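Local coordinates for Lmo0794 protein (Listeria monocytogenes, PDB 3EW7), which is of unknown function but probably binds NAD(P) through a Rossmann-type domain and may act as an oxidoreductase, at residues L54-L59 with T93-L98. The protein carries 3 engineered substitutions. Numbering follows the deposited sequence.
Sequences LTLSDL and TVSPRL
Pro96 meets Leu59 ring against backbone, and following the proline outward from CB shows how narrow the meeting is. Its CB lies 3.8 Å from Leu59 O; CG, the apex of the ring, is nearer, 3.1 Å from Leu59 O and 3.6 Å from Leu59 C. CD, the third ring carbon, stands further off, 4.5 Å from Leu59 O, so CG leads the contact. It comes at the carbonyl oxygen from the side, the C=O...CG angle being about 105°. At 2.73 Å resolution the short separation is no evidence of strain. The two CA atoms, Leu59 and Pro96, stand 6.8 Å apart, the nearest such pair between 54-59 and 93-98.

A second, looser touch comes from Leu56. Its chi1 of -180° and chi2 of 67° together carry CD1 to the 93-98 side, 4.3 Å from Ser95 OG, a doubtful contact because the position of that oxygen is uncertain. Helix 79-90 flanks this leucine through Val89 and Leu90. Leu59 and Pro96, both buried, also touch Val65 of strand 64-67.

In this Rossmann-like parallel sheet, the contact joins the short, weakly bonded helix 56-59, just ahead of strand 64-67, to the loop entering the adjacent strand 97-101. No hydrogen bond crosses between the segments, which bury 151 Å² together; with a ring carbon resting against a backbone carbonyl oxygen, the contact is probably held by van der Waals forces and by the packing of both residues on Val65.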
loop_
_atom_site.group_PDB
_atom_site.type_symbol
_atom_site.label_atom_id
_atom_site.label_comp_id
_atom_site.label_asym_id
_atom_site.label_seq_id
_atom_site.Cartn_x
_atom_site.Cartn_y
_atom_site.Cartn_z
ATOM N N LEU A 54 -9.232 -7.740 -7.434
ATOM C CA LEU A 54 -8.010 -7.596 -8.211
ATOM C C LEU A 54 -7.440 -8.917 -8.747
ATOM O O LEU A 54 -7.271 -9.892 -8.003
ATOM C CB LEU A 54 -6.967 -6.871 -7.366
ATOM C CG LEU A 54 -6.836 -5.361 -7.564
ATOM C CD1 LEU A 54 -8.149 -4.767 -8.042
ATOM C CD2 LEU A 54 -6.370 -4.733 -6.263
ATOM N N THR A 55 -7.147 -8.942 -10.046
ATOM C CA THR A 55 -6.585 -10.135 -10.678
ATOM C C THR A 55 -5.171 -9.826 -11.110
ATOM O O THR A 55 -4.858 -8.676 -11.411
ATOM C CB THR A 55 -7.338 -10.521 -11.943
ATOM O OG1 THR A 55 -7.099 -9.521 -12.944
ATOM C CG2 THR A 55 -8.833 -10.623 -11.671
ATOM N N LEU A 56 -4.320 -10.846 -11.157
ATOM C CA LEU A 56 -2.931 -10.657 -11.575
ATOM C C LEU A 56 -2.853 -9.728 -12.784
ATOM O O LEU A 56 -1.988 -8.850 -12.854
ATOM C CB LEU A 56 -2.291 -11.999 -11.930
ATOM C CG LEU A 56 -0.823 -11.953 -12.385
ATOM C CD1 LEU A 56 0.070 -11.517 -11.227
ATOM C CD2 LEU A 56 -0.398 -13.325 -12.892
ATOM N N SER A 57 -3.765 -9.922 -13.732
ATOM C CA SER A 57 -3.807 -9.106 -14.942
ATOM C C SER A 57 -3.676 -7.604 -14.682
ATOM O O SER A 57 -2.746 -6.969 -15.172
ATOM C CB SER A 57 -5.097 -9.376 -15.716
ATOM O OG SER A 57 -5.176 -8.551 -16.862
ATOM N N ASP A 58 -4.596 -7.031 -13.912
ATOM C CA ASP A 58 -4.527 -5.596 -13.647
ATOM C C ASP A 58 -3.465 -5.161 -12.635
ATOM O O ASP A 58 -3.270 -3.968 -12.407
ATOM C CB ASP A 58 -5.905 -5.039 -13.244
ATOM C CG ASP A 58 -6.745 -6.035 -12.472
ATOM O OD1 ASP A 58 -6.189 -6.736 -11.607
ATOM O OD2 ASP A 58 -7.973 -6.104 -12.721
ATOM N N LEU A 59 -2.765 -6.123 -12.046
ATOM C CA LEU A 59 -1.712 -5.804 -11.091
ATOM C C LEU A 59 -0.359 -5.740 -11.799
ATOM O O LEU A 59 0.467 -4.874 -11.509
ATOM C CB LEU A 59 -1.657 -6.862 -9.994
ATOM C CG LEU A 59 -1.941 -6.402 -8.566
ATOM C CD1 LEU A 59 -3.232 -5.596 -8.536
ATOM C CD2 LEU A 59 -2.030 -7.616 -7.654
ATOM N N THR A 93 5.709 -15.161 -8.387
ATOM C CA THR A 93 5.956 -13.963 -9.162
ATOM C C THR A 93 6.994 -12.983 -8.595
ATOM O O THR A 93 7.347 -13.031 -7.417
ATOM C CB THR A 93 4.616 -13.225 -9.307
ATOM O OG1 THR A 93 4.123 -13.390 -10.636
ATOM C CG2 THR A 93 4.743 -11.768 -8.931
ATOM N N VAL A 94 7.482 -12.091 -9.451
ATOM C CA VAL A 94 8.389 -11.027 -9.030
ATOM C C VAL A 94 7.856 -9.773 -9.785
ATOM O O VAL A 94 8.393 -8.679 -9.625
ATOM C CB VAL A 94 9.883 -11.318 -9.406
ATOM C CG1 VAL A 94 10.058 -11.407 -10.919
ATOM C CG2 VAL A 94 10.778 -10.212 -8.810
ATOM N N SER A 95 6.784 -9.979 -10.557
ATOM C CA SER A 95 6.081 -9.010 -11.406
ATOM C C SER A 95 5.881 -7.587 -10.837
ATOM O O SER A 95 6.332 -6.635 -11.516
ATOM C CB SER A 95 4.717 -9.644 -11.833
ATOM O OG SER A 95 4.043 -10.044 -10.661
ATOM N N PRO A 96 4.983 -7.377 -9.855
ATOM C CA PRO A 96 4.898 -6.016 -9.326
ATOM C C PRO A 96 5.469 -6.292 -7.948
ATOM O O PRO A 96 5.426 -7.431 -7.472
ATOM C CB PRO A 96 3.391 -5.737 -9.224
ATOM C CG PRO A 96 2.855 -6.417 -10.288
ATOM C CD PRO A 96 3.575 -7.769 -10.126
ATOM N N ARG A 97 5.993 -5.280 -7.298
ATOM C CA ARG A 97 6.496 -5.468 -5.949
ATOM C C ARG A 97 5.283 -5.122 -5.094
ATOM O O ARG A 97 4.588 -4.152 -5.395
ATOM C CB ARG A 97 7.632 -4.479 -5.691
ATOM C CG ARG A 97 8.393 -4.732 -4.434
ATOM C CD ARG A 97 9.559 -3.800 -4.358
ATOM N NE ARG A 97 9.991 -3.679 -2.979
ATOM C CZ ARG A 97 10.665 -2.636 -2.529
ATOM N NH1 ARG A 97 10.970 -1.649 -3.366
ATOM N NH2 ARG A 97 11.006 -2.569 -1.247
ATOM N N LEU A 98 4.997 -5.910 -4.057
ATOM C CA LEU A 98 3.848 -5.559 -3.240
ATOM C C LEU A 98 4.362 -4.874 -1.989
ATOM O O LEU A 98 5.023 -5.501 -1.168
ATOM C CB LEU A 98 3.030 -6.786 -2.848
ATOM C CG LEU A 98 1.776 -6.433 -2.040
ATOM C CD1 LEU A 98 0.801 -5.635 -2.896
ATOM C CD2 LEU A 98 1.126 -7.694 -1.530
#